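Side-chain contacts in lysine/ornithine decarboxylase (PDB 2PLJ), which catalyses the pyridoxal phosphate-dependent decarboxylation of lysine and ornithine, giving cadaverine and putrescine: residues Q193-I198 / M236-E241; S355-T358 / V362-I365; L81-K86 / R293-P298. All blocks are in the same frame, centred on the assembly; numbering follows the deposited sequence.

Contact 1: Q193-I198 / M236-E241; sequences QALVII and MEQVVE
Leu195 is the first residue of 193-198 to reach the helix of 236-241, and it does so with both ends of its fork. CD2 presses on CG2 of Val239 at 3.6 Å, the closest approach between the two segments. CD1 reaches CB of Gln238 at 3.8 Å, so the fork straddles two neighbouring residues, Gln238 and Val239. Its chi1 of -68° lays CG beside the backbone N and opposite the carbonyl carbon, which sends the fork out across the interhelical gap. Gln238 offers only the foot of its side chain: the chain bends at chi2 and carries the amide away from the leucine, leaving the apolar CB as the touching atom at the exposed margin of the contact.

One turn further on, Ile198 adds a second methyl to the same target. Its CD1 lies 3.9 Å from CG2 of Val239, and the two side chains meet at about a right angle. The methyl CG2 of Val239 is thus shared by Leu195 CD2 and Ile198 CD1, from residues three apart on one helical face. Apolar touching carries the whole interface, with no hydrogen bond passing between the segments. Deeper in, Ile198 also rests on Leu211 of strand 207-212 and Val170 of strand 167-171, tying the helix pair to the barrel wall.

The short axes approach to 10.5 Å and cross at -42°, with both helices running broadly the same way. Strand 207-212 follows the first helix in the chain and leads on to the second. Such side-by-side packing of successive outer helices over a parallel strand wall is the hallmark of the beta/alpha barrel, here in the pyridoxal-binding domain of the decarboxylase.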
ATOM      1  N   GLN A 193      15.585  31.926  -1.298  1.00 16.33           N
ATOM      2  CA  GLN A 193      14.164  31.898  -0.940  1.00 17.36           C
ATOM      3  C   GLN A 193      13.996  31.891   0.580  1.00 16.60           C
ATOM      4  O   GLN A 193      13.043  32.473   1.107  1.00 16.38           O
ATOM      5  CB  GLN A 193      13.444  30.678  -1.548  1.00 17.69           C
ATOM      6  CG  GLN A 193      13.262  30.754  -3.070  1.00 20.41           C
ATOM      7  CD  GLN A 193      12.781  29.446  -3.723  1.00 20.37           C
ATOM      8  OE1 GLN A 193      12.995  28.324  -3.221  1.00 19.92           O
ATOM      9  NE2 GLN A 193      12.130  29.594  -4.874  1.00 23.88           N
ATOM     10  N   ALA A 194      14.900  31.197   1.274  1.00 15.92           N
ATOM     11  CA  ALA A 194      14.839  31.120   2.734  1.00 16.15           C
ATOM     12  C   ALA A 194      14.968  32.525   3.341  1.00 16.07           C
ATOM     13  O   ALA A 194      14.209  32.878   4.248  1.00 16.21           O
ATOM     14  CB  ALA A 194      15.902  30.204   3.267  1.00 16.37           C
ATOM     15  N   LEU A 195      15.912  33.316   2.829  1.00 15.83           N
ATOM     16  CA  LEU A 195      16.094  34.697   3.301  1.00 16.91           C
ATOM     17  C   LEU A 195      14.837  35.539   3.051  1.00 16.59           C
ATOM     18  O   LEU A 195      14.411  36.286   3.933  1.00 17.40           O
ATOM     19  CB  LEU A 195      17.378  35.324   2.719  1.00 17.61           C
ATOM     20  CG  LEU A 195      18.636  34.640   3.285  1.00 19.06           C
ATOM     21  CD1 LEU A 195      19.882  34.909   2.444  1.00 21.38           C
ATOM     22  CD2 LEU A 195      18.875  35.030   4.742  1.00 21.06           C
ATOM     23  N   VAL A 196      14.211  35.357   1.885  1.00 16.69           N
ATOM     24  CA  VAL A 196      12.958  36.062   1.550  1.00 16.56           C
ATOM     25  C   VAL A 196      11.840  35.661   2.522  1.00 15.84           C
ATOM     26  O   VAL A 196      11.112  36.509   3.037  1.00 15.34           O
ATOM     27  CB  VAL A 196      12.522  35.830   0.074  1.00 17.27           C
ATOM     28  CG1 VAL A 196      11.198  36.507  -0.210  1.00 18.34           C
ATOM     29  CG2 VAL A 196      13.585  36.369  -0.914  1.00 18.05           C
ATOM     30  N   ILE A 197      11.736  34.363   2.812  1.00 15.03           N
ATOM     31  CA  ILE A 197      10.749  33.898   3.782  1.00 15.16           C
ATOM     32  C   ILE A 197      11.003  34.506   5.174  1.00 15.12           C
ATOM     33  O   ILE A 197      10.067  34.943   5.863  1.00 15.73           O
ATOM     34  CB  ILE A 197      10.728  32.348   3.846  1.00 14.34           C
ATOM     35  CG1 ILE A 197      10.122  31.787   2.551  1.00 15.65           C
ATOM     36  CG2 ILE A 197       9.917  31.870   5.049  1.00 14.54           C
ATOM     37  CD1 ILE A 197      10.355  30.276   2.350  1.00 16.84           C
ATOM     38  N   ILE A 198      12.268  34.570   5.569  1.00 15.13           N
ATOM     39  CA  ILE A 198      12.630  35.032   6.914  1.00 15.12           C
ATOM     40  C   ILE A 198      12.370  36.556   7.034  1.00 15.59           C
ATOM     41  O   ILE A 198      11.793  37.033   8.026  1.00 15.42           O
ATOM     42  CB  ILE A 198      14.068  34.622   7.290  1.00 14.73           C
ATOM     43  CG1 ILE A 198      14.153  33.086   7.461  1.00 14.47           C
ATOM     44  CG2 ILE A 198      14.532  35.318   8.587  1.00 14.25           C
ATOM     45  CD1 ILE A 198      15.549  32.539   7.493  1.00 16.59           C
ATOM     46  N   MET A 236      22.286  31.429   8.235  1.00 17.37           N
ATOM     47  CA  MET A 236      22.143  32.050   9.549  1.00 19.09           C
ATOM     48  C   MET A 236      22.974  33.313   9.670  1.00 18.54           C
ATOM     49  O   MET A 236      22.521  34.304  10.242  1.00 18.91           O
ATOM     50  CB  MET A 236      22.522  31.075  10.647  1.00 18.69           C
ATOM     51  CG  MET A 236      21.503  29.990  10.776  1.00 19.50           C
ATOM     52  SD  MET A 236      22.042  28.650  11.855  1.00 23.92           S
ATOM     53  CE  MET A 236      20.470  28.026  12.430  1.00 21.85           C
ATOM     54  N   GLU A 237      24.174  33.269   9.097  1.00 18.84           N
ATOM     55  CA  GLU A 237      25.058  34.456   9.054  1.00 20.30           C
ATOM     56  C   GLU A 237      24.438  35.606   8.249  1.00 19.45           C
ATOM     57  O   GLU A 237      24.521  36.782   8.661  1.00 19.35           O
ATOM     58  CB  GLU A 237      26.430  34.078   8.489  1.00 20.02           C
ATOM     59  CG  GLU A 237      27.224  33.139   9.394  1.00 24.21           C
ATOM     60  CD  GLU A 237      28.442  32.482   8.726  1.00 24.77           C
ATOM     61  OE1 GLU A 237      28.911  32.959   7.665  1.00 31.09           O
ATOM     62  OE2 GLU A 237      28.922  31.460   9.293  1.00 32.32           O
ATOM     63  N   GLN A 238      23.827  35.273   7.109  1.00 18.99           N
ATOM     64  CA  GLN A 238      23.151  36.262   6.255  1.00 19.38           C
ATOM     65  C   GLN A 238      21.962  36.912   6.949  1.00 19.33           C
ATOM     66  O   GLN A 238      21.756  38.112   6.801  1.00 19.12           O
ATOM     67  CB  GLN A 238      22.688  35.660   4.931  1.00 19.53           C
ATOM     68  CG  GLN A 238      23.817  35.269   3.977  1.00 21.49           C
ATOM     69  CD  GLN A 238      24.663  36.454   3.529  1.00 24.19           C
ATOM     70  OE1 GLN A 238      24.154  37.554   3.248  1.00 25.26           O
ATOM     71  NE2 GLN A 238      25.974  36.238   3.462  1.00 25.65           N
ATOM     72  N   VAL A 239      21.188  36.121   7.700  1.00 19.14           N
ATOM     73  CA  VAL A 239      20.097  36.662   8.512  1.00 19.72           C
ATOM     74  C   VAL A 239      20.592  37.765   9.467  1.00 20.08           C
ATOM     75  O   VAL A 239      20.027  38.862   9.511  1.00 20.47           O
ATOM     76  CB  VAL A 239      19.405  35.544   9.312  1.00 19.14           C
ATOM     77  CG1 VAL A 239      18.417  36.113  10.327  1.00 19.82           C
ATOM     78  CG2 VAL A 239      18.705  34.586   8.349  1.00 18.99           C
ATOM     79  N   VAL A 240      21.642  37.455  10.224  1.00 21.11           N
ATOM     80  CA  VAL A 240      22.261  38.400  11.173  1.00 22.44           C
ATOM     81  C   VAL A 240      22.818  39.639  10.460  1.00 23.29           C
ATOM     82  O   VAL A 240      22.652  40.782  10.938  1.00 22.60           O
ATOM     83  CB  VAL A 240      23.371  37.685  12.001  1.00 22.53           C
ATOM     84  CG1 VAL A 240      24.338  38.688  12.661  1.00 23.61           C
ATOM     85  CG2 VAL A 240      22.744  36.734  13.019  1.00 23.94           C
ATOM     86  N   GLU A 241      23.477  39.419   9.323  1.00 23.84           N
ATOM     87  CA  GLU A 241      24.072  40.520   8.558  1.00 25.22           C
ATOM     88  C   GLU A 241      23.010  41.453   7.986  1.00 25.07           C
ATOM     89  O   GLU A 241      23.248  42.652   7.818  1.00 24.92           O
ATOM     90  CB  GLU A 241      24.979  39.979   7.444  1.00 25.83           C
ATOM     91  CG  GLU A 241      26.283  39.350   7.962  1.00 29.81           C
ATOM     92  CD  GLU A 241      27.062  40.268   8.918  1.00 34.05           C
ATOM     93  OE1 GLU A 241      27.291  39.871  10.091  1.00 35.96           O
ATOM     94  OE2 GLU A 241      27.423  41.396   8.510  1.00 36.07           O
TER

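Contact 2: S355-T358 / V362-I365; sequences SGPT and VDVI
Asp363 holds Thr358 with its carboxylate and Gly356 with its backbone carbonyl. Its CB comes within 3.2 Å of Thr358 OG1, and a chi1 of -173° turns CG away from the backbone N and in over the loop that leaves strand 349-355, 3.5 Å from Gly356 CA. At the tip the two oxygens part company. OD1 passes Gly356 CA at 3.3 Å and accepts a hydrogen bond from Ile324 N. OD2 takes two donors from a single residue: Thr358 OG1 at 2.8 Å, on its anti lone pair, and Thr358 N at 3.1 Å, on the anti side but 28° out of the carboxylate plane.

Behind this side chain lies the loop between strands 349-355 and 369-372 of the beta-barrel domain, where Ser355 and Val364 form an antiparallel non-hydrogen-bonded pair and Asp363 centres an inverse gamma turn. Gly356 N donates to Asp363 O at 2.9 Å from above the carbonyl plane. That same carbonyl, like Thr358 O, also accepts from Lys186 NZ of the second subunit, and the Thr358 side chain lies about 7 Å from the assembly's other P3T, not that on this chain's Lys86.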
ATOM      1  N   SER A 355       6.118 -15.918  -2.782  1.00 15.98           N
ATOM      2  CA  SER A 355       4.975 -15.139  -3.238  1.00 15.63           C
ATOM      3  C   SER A 355       4.155 -14.676  -2.032  1.00 14.92           C
ATOM      4  O   SER A 355       4.100 -15.374  -1.020  1.00 14.75           O
ATOM      5  CB  SER A 355       4.062 -16.043  -4.104  1.00 16.96           C
ATOM      6  OG  SER A 355       2.812 -15.403  -4.298  1.00 20.67           O
ATOM      7  N   GLY A 356       3.478 -13.533  -2.142  1.00 15.04           N
ATOM      8  CA  GLY A 356       2.547 -13.118  -1.096  1.00 14.31           C
ATOM      9  C   GLY A 356       1.186 -13.817  -1.239  1.00 14.86           C
ATOM     10  O   GLY A 356       0.980 -14.667  -2.167  1.00 15.02           O
ATOM     11  N   PRO A 357       0.252 -13.480  -0.348  1.00 15.35           N
ATOM     12  CA  PRO A 357      -1.052 -14.172  -0.321  1.00 16.36           C
ATOM     13  C   PRO A 357      -2.084 -13.691  -1.343  1.00 17.44           C
ATOM     14  O   PRO A 357      -3.050 -14.413  -1.624  1.00 19.15           O
ATOM     15  CB  PRO A 357      -1.564 -13.879   1.091  1.00 16.42           C
ATOM     16  CG  PRO A 357      -0.998 -12.520   1.397  1.00 17.03           C
ATOM     17  CD  PRO A 357       0.378 -12.501   0.758  1.00 15.98           C
ATOM     18  N   THR A 358      -1.930 -12.486  -1.891  1.00 17.81           N
ATOM     19  CA  THR A 358      -2.968 -11.982  -2.801  1.00 18.20           C
ATOM     20  C   THR A 358      -2.981 -12.611  -4.181  1.00 18.81           C
ATOM     21  O   THR A 358      -2.021 -13.265  -4.587  1.00 18.89           O
ATOM     22  CB  THR A 358      -2.913 -10.453  -2.992  1.00 18.32           C
ATOM     23  OG1 THR A 358      -1.796 -10.111  -3.818  1.00 16.38           O
ATOM     24  CG2 THR A 358      -2.875  -9.745  -1.650  1.00 18.48           C
ATOM     25  N   VAL A 362       1.856  -9.496  -9.207  1.00 21.77           N
ATOM     26  CA  VAL A 362       2.851  -8.524  -8.719  1.00 21.58           C
ATOM     27  C   VAL A 362       3.259  -8.848  -7.264  1.00 19.66           C
ATOM     28  O   VAL A 362       4.333  -8.430  -6.800  1.00 20.25           O
ATOM     29  CB  VAL A 362       2.326  -7.036  -8.769  1.00 21.70           C
ATOM     30  CG1 VAL A 362       1.277  -6.752  -7.678  1.00 24.57           C
ATOM     31  CG2 VAL A 362       3.487  -6.052  -8.583  1.00 24.04           C
ATOM     32  N   ASP A 363       2.400  -9.588  -6.558  1.00 17.92           N
ATOM     33  CA  ASP A 363       2.646  -9.855  -5.149  1.00 16.27           C
ATOM     34  C   ASP A 363       3.669 -10.993  -4.995  1.00 16.49           C
ATOM     35  O   ASP A 363       3.327 -12.149  -4.711  1.00 15.83           O
ATOM     36  CB  ASP A 363       1.339 -10.174  -4.429  1.00 16.68           C
ATOM     37  CG  ASP A 363       1.515 -10.303  -2.926  1.00 13.95           C
ATOM     38  OD1 ASP A 363       2.668 -10.140  -2.430  1.00 14.99           O
ATOM     39  OD2 ASP A 363       0.484 -10.539  -2.248  1.00 15.81           O
ATOM     40  N   VAL A 364       4.933 -10.625  -5.161  1.00 16.25           N
ATOM     41  CA  VAL A 364       6.072 -11.547  -5.033  1.00 16.92           C
ATOM     42  C   VAL A 364       7.125 -10.862  -4.171  1.00 17.67           C
ATOM     43  O   VAL A 364       7.470  -9.688  -4.429  1.00 18.50           O
ATOM     44  CB  VAL A 364       6.620 -11.906  -6.416  1.00 17.92           C
ATOM     45  CG1 VAL A 364       7.953 -12.675  -6.316  1.00 19.23           C
ATOM     46  CG2 VAL A 364       5.549 -12.696  -7.171  1.00 17.81           C
ATOM     47  N   ILE A 365       7.614 -11.577  -3.152  1.00 16.79           N
ATOM     48  CA  ILE A 365       8.589 -11.018  -2.200  1.00 18.30           C
ATOM     49  C   ILE A 365      10.033 -11.300  -2.609  1.00 18.67           C
ATOM     50  O   ILE A 365      10.924 -10.469  -2.392  1.00 18.43           O
ATOM     51  CB  ILE A 365       8.365 -11.639  -0.786  1.00 18.68           C
ATOM     52  CG1 ILE A 365       6.956 -11.318  -0.261  1.00 21.39           C
ATOM     53  CG2 ILE A 365       9.526 -11.274   0.147  1.00 21.48           C
ATOM     54  CD1 ILE A 365       6.492 -12.391   0.775  1.00 23.73           C
TER

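Contact 3: L81-K86 / R293-P298; sequences LHYALK and RFICAP. With P3T ((4-{[(4-aminobutyl)amino]methyl}-5-hydroxy-6-methylpyridin-3-yl)methyl dihydrogen phosphate), chain D.
With chi1 at 175°, the Tyr83 side chain is thrown out opposite its backbone N, and its ring comes up against Ile295 and Cys296. Cys296 answers with a chi1 of 56°, which tucks SG between its own backbone N and carbonyl carbon and turns it to the ring's edge, near the ring plane. Ile295 meets the same side of the tyrosine: its CD1 lies 3.9 Å from Tyr83 CD1, at a slant to the ring, while its CB and CG2 lie alongside CD1 and CE1. At the far end, Tyr83 OH stands 3.7 Å from Cys296 CB, but its polar partner is elsewhere, the carbonyl oxygen of Leu88. That bond ties down the outer end of a ring whose rim already leans on the helix of 293-296.

The two segments also meet through the bound P3T, the pyridoxal phosphate-putrescine adduct. On one side Lys86 is modelled with a covalent link from NZ to P3T CAG at 1.3 Å, but that carbon also carries the ligand's NAN, so the detail is doubtful and the site may hold a mixture of lysine- and putrescine-linked states. Ala84 CB packs against the ligand's CAM at 3.8 Å. On the other side Arg293 N, at the start of its helix, donates to the phosphate oxygen OAF at 2.7 Å, with an N-H...O angle of 158°; the helix's N-terminal end would probably favour an anion here. The Arg293 guanidinium is bonded instead to Asp334, Tyr260 and Ser217.

Gly255 N and Gly292 N also bind the ligand. A cofactor seated across the C-terminal ends of the first and last parallel strands, with its lysine at one end and a helix N terminus at its phosphate, is the pyridoxal phosphate site of the beta/alpha-barrel decarboxylases.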
ATOM      1  N   LEU A  81      16.979  14.474  19.848  1.00 12.18           N
ATOM      2  CA  LEU A  81      16.451  13.511  18.882  1.00 12.85           C
ATOM      3  C   LEU A  81      14.930  13.427  18.940  1.00 14.07           C
ATOM      4  O   LEU A  81      14.347  12.981  19.945  1.00 14.55           O
ATOM      5  CB  LEU A  81      17.075  12.128  19.119  1.00 12.66           C
ATOM      6  CG  LEU A  81      18.609  12.085  19.109  1.00 12.85           C
ATOM      7  CD1 LEU A  81      19.135  10.678  19.465  1.00 15.91           C
ATOM      8  CD2 LEU A  81      19.164  12.596  17.765  1.00 13.69           C
ATOM      9  N   HIS A  82      14.311  13.861  17.854  1.00 13.79           N
ATOM     10  CA  HIS A  82      12.863  13.805  17.697  1.00 13.44           C
ATOM     11  C   HIS A  82      12.496  12.586  16.856  1.00 13.85           C
ATOM     12  O   HIS A  82      12.611  12.617  15.627  1.00 13.46           O
ATOM     13  CB  HIS A  82      12.385  15.100  17.010  1.00 14.01           C
ATOM     14  CG  HIS A  82      12.348  16.293  17.930  1.00 13.61           C
ATOM     15  ND1 HIS A  82      13.476  16.985  18.312  1.00 17.76           N
ATOM     16  CD2 HIS A  82      11.305  16.914  18.541  1.00 11.45           C
ATOM     17  CE1 HIS A  82      13.136  17.989  19.111  1.00 13.41           C
ATOM     18  NE2 HIS A  82      11.828  17.951  19.286  1.00 17.10           N
ATOM     19  N   TYR A  83      12.041  11.524  17.506  1.00 13.41           N
ATOM     20  CA  TYR A  83      11.621  10.323  16.727  1.00 13.77           C
ATOM     21  C   TYR A  83      10.483  10.631  15.736  1.00 13.34           C
ATOM     22  O   TYR A  83       9.433  11.132  16.142  1.00 13.80           O
ATOM     23  CB  TYR A  83      11.174   9.231  17.714  1.00 13.80           C
ATOM     24  CG  TYR A  83      10.610   8.025  16.985  1.00 15.22           C
ATOM     25  CD1 TYR A  83      11.398   7.300  16.089  1.00 16.50           C
ATOM     26  CD2 TYR A  83       9.286   7.620  17.183  1.00 16.80           C
ATOM     27  CE1 TYR A  83      10.882   6.161  15.439  1.00 15.07           C
ATOM     28  CE2 TYR A  83       8.754   6.493  16.527  1.00 14.73           C
ATOM     29  CZ  TYR A  83       9.561   5.787  15.641  1.00 13.58           C
ATOM     30  OH  TYR A  83       9.061   4.663  15.007  1.00 15.62           O
ATOM     31  N   ALA A  84      10.711  10.338  14.453  1.00 13.75           N
ATOM     32  CA  ALA A  84       9.680  10.509  13.433  1.00 13.64           C
ATOM     33  C   ALA A  84       8.728   9.299  13.514  1.00 13.93           C
ATOM     34  O   ALA A  84       9.139   8.120  13.306  1.00 14.40           O
ATOM     35  CB  ALA A  84      10.311  10.622  12.025  1.00 15.69           C
ATOM     36  N   LEU A  85       7.482   9.574  13.856  1.00 14.44           N
ATOM     37  CA  LEU A  85       6.495   8.489  13.982  1.00 14.67           C
ATOM     38  C   LEU A  85       6.279   7.786  12.654  1.00 14.80           C
ATOM     39  O   LEU A  85       5.953   6.586  12.635  1.00 14.91           O
ATOM     40  CB  LEU A  85       5.151   8.997  14.506  1.00 16.35           C
ATOM     41  CG  LEU A  85       4.994   8.956  16.027  1.00 14.22           C
ATOM     42  CD1 LEU A  85       5.986   9.878  16.691  1.00 17.29           C
ATOM     43  CD2 LEU A  85       3.531   9.285  16.394  1.00 17.34           C
ATOM     44  N   LYS A  86       6.411   8.522  11.553  1.00 15.10           N
ATOM     45  CA  LYS A  86       6.027   8.035  10.173  1.00 16.41           C
ATOM     46  C   LYS A  86       6.389   6.545   9.877  1.00 15.03           C
ATOM     47  O   LYS A  86       5.529   5.734   9.458  1.00 14.68           O
ATOM     48  CB  LYS A  86       6.742   8.898   9.092  1.00 18.31           C
ATOM     49  CG  LYS A  86       6.248  10.313   8.824  1.00 23.37           C
ATOM     50  CD  LYS A  86       7.209  10.979   7.806  1.00 23.02           C
ATOM     51  CE  LYS A  86       8.158   9.945   7.114  1.00 29.41           C
ATOM     52  NZ  LYS A  86       9.595  10.325   6.851  1.00 29.06           N
ATOM     53  N   ARG A 293      13.815   5.708  10.693  1.00 14.85           N
ATOM     54  CA  ARG A 293      14.249   4.360  10.346  1.00 14.21           C
ATOM     55  C   ARG A 293      15.324   3.832  11.297  1.00 14.06           C
ATOM     56  O   ARG A 293      15.307   2.662  11.678  1.00 13.82           O
ATOM     57  CB  ARG A 293      14.799   4.362   8.917  1.00 13.99           C
ATOM     58  CG  ARG A 293      15.215   2.976   8.405  1.00 14.57           C
ATOM     59  CD  ARG A 293      15.969   3.086   7.040  1.00 14.74           C
ATOM     60  NE  ARG A 293      15.248   3.859   6.019  1.00 15.60           N
ATOM     61  CZ  ARG A 293      14.385   3.331   5.138  1.00 15.75           C
ATOM     62  NH1 ARG A 293      14.094   2.017   5.150  1.00 15.75           N
ATOM     63  NH2 ARG A 293      13.808   4.121   4.230  1.00 15.34           N
ATOM     64  N   PHE A 294      16.287   4.697  11.659  1.00 14.09           N
ATOM     65  CA  PHE A 294      17.407   4.173  12.447  1.00 14.45           C
ATOM     66  C   PHE A 294      16.934   3.587  13.778  1.00 13.86           C
ATOM     67  O   PHE A 294      17.446   2.582  14.254  1.00 13.83           O
ATOM     68  CB  PHE A 294      18.460   5.278  12.684  1.00 14.72           C
ATOM     69  CG  PHE A 294      19.708   4.759  13.356  1.00 14.81           C
ATOM     70  CD1 PHE A 294      20.752   4.202  12.599  1.00 15.01           C
ATOM     71  CD2 PHE A 294      19.806   4.759  14.760  1.00 14.29           C
ATOM     72  CE1 PHE A 294      21.886   3.673  13.226  1.00 15.18           C
ATOM     73  CE2 PHE A 294      20.949   4.258  15.416  1.00 14.15           C
ATOM     74  CZ  PHE A 294      21.994   3.713  14.655  1.00 15.86           C
ATOM     75  N   ILE A 295      15.908   4.209  14.355  1.00 13.93           N
ATOM     76  CA  ILE A 295      15.422   3.768  15.650  1.00 14.96           C
ATOM     77  C   ILE A 295      14.567   2.493  15.565  1.00 14.62           C
ATOM     78  O   ILE A 295      14.731   1.575  16.398  1.00 15.15           O
ATOM     79  CB  ILE A 295      14.673   4.938  16.389  1.00 15.43           C
ATOM     80  CG1 ILE A 295      15.704   5.979  16.858  1.00 17.10           C
ATOM     81  CG2 ILE A 295      13.912   4.442  17.643  1.00 14.06           C
ATOM     82  CD1 ILE A 295      15.068   7.269  17.323  1.00 22.02           C
ATOM     83  N   CYS A 296      13.663   2.443  14.580  1.00 13.95           N
ATOM     84  CA  CYS A 296      12.666   1.351  14.530  1.00 13.81           C
ATOM     85  C   CYS A 296      13.025   0.196  13.623  1.00 13.37           C
ATOM     86  O   CYS A 296      12.619  -0.922  13.889  1.00 13.99           O
ATOM     87  CB  CYS A 296      11.255   1.854  14.178  1.00 15.44           C
ATOM     88  SG  CYS A 296      11.197   2.756  12.636  1.00 16.51           S
ATOM     89  N   ALA A 297      13.766   0.462  12.544  1.00 13.02           N
ATOM     90  CA  ALA A 297      13.925  -0.613  11.542  1.00 13.81           C
ATOM     91  C   ALA A 297      14.435  -1.966  12.119  1.00 13.85           C
ATOM     92  O   ALA A 297      13.864  -3.016  11.810  1.00 13.67           O
ATOM     93  CB  ALA A 297      14.790  -0.154  10.331  1.00 13.08           C
ATOM     94  N   PRO A 298      15.526  -1.942  12.912  1.00 12.90           N
ATOM     95  CA  PRO A 298      16.113  -3.222  13.399  1.00 13.51           C
ATOM     96  C   PRO A 298      15.291  -3.906  14.472  1.00 12.16           C
ATOM     97  O   PRO A 298      15.576  -5.066  14.833  1.00 13.05           O
ATOM     98  CB  PRO A 298      17.448  -2.772  13.996  1.00 12.60           C
ATOM     99  CG  PRO A 298      17.746  -1.427  13.330  1.00 15.44           C
ATOM    100  CD  PRO A 298      16.379  -0.786  13.257  1.00 14.58           C
TER
HETATM  101  OAE P3T D 501      15.174   8.732   9.549  1.00 15.82           O
HETATM  102  PAU P3T D 501      14.264   8.424   8.284  1.00 17.90           P
HETATM  103  OAF P3T D 501      13.144   7.341   8.662  1.00 17.28           O
HETATM  104  OAC P3T D 501      15.021   8.032   7.028  1.00 17.00           O
HETATM  105  OAP P3T D 501      13.379   9.719   7.886  1.00 16.51           O
HETATM  106  CAM P3T D 501      12.427  10.260   8.896  1.00 19.33           C
HETATM  107  CAS P3T D 501      11.946  11.600   8.324  1.00 19.91           C
HETATM  108  CAH P3T D 501      12.374  12.713   9.060  1.00 20.96           C
HETATM  109  NAO P3T D 501      12.036  13.939   8.662  1.00 20.17           N
HETATM  110  CAQ P3T D 501      11.330  14.160   7.558  1.00 20.56           C
HETATM  111  CAA P3T D 501      11.012  15.620   7.148  1.00 23.13           C
HETATM  112  CAR P3T D 501      10.896  13.088   6.752  1.00 21.36           C
HETATM  113  OAD P3T D 501      10.172  13.347   5.652  1.00 22.15           O
HETATM  114  CAT P3T D 501      11.220  11.767   7.130  1.00 18.18           C
HETATM  115  CAG P3T D 501      10.732  10.672   6.354  1.00 19.95           C
HETATM  116  NAN P3T D 501      10.429  10.854   5.076  1.00 24.54           N
HETATM  117  CAL P3T D 501       9.873   9.830   4.134  1.00 25.66           C
HETATM  118  CAK P3T D 501      10.636   8.495   4.178  1.00 21.96           C
HETATM  119  CAJ P3T D 501       9.870   7.534   3.216  1.00 21.35           C
HETATM  120  CAI P3T D 501      10.537   6.155   3.174  1.00 21.89           C
HETATM  121  NAB P3T D 501       9.962   5.292   2.113  1.00 18.86           N

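In the fold
From the N terminus, 81-86 comes first, at the end of the first barrel strand, and its partner 293-298 follows only after some 206 residues, so contact 3 closes a very long loop joining the two ends of the barrel's chain. Contact 1 opens and closes within that loop, holding two successive outer helices together on the outer face of the barrel; its centre lies about 31 Å from that of contact 3. Contact 2 comes afterwards and spans only a few residues, in the beta-barrel domain and against the second subunit. Its centre is about 27 Å from that of contact 3 and about 50 Å from that of contact 1. None of the three cross.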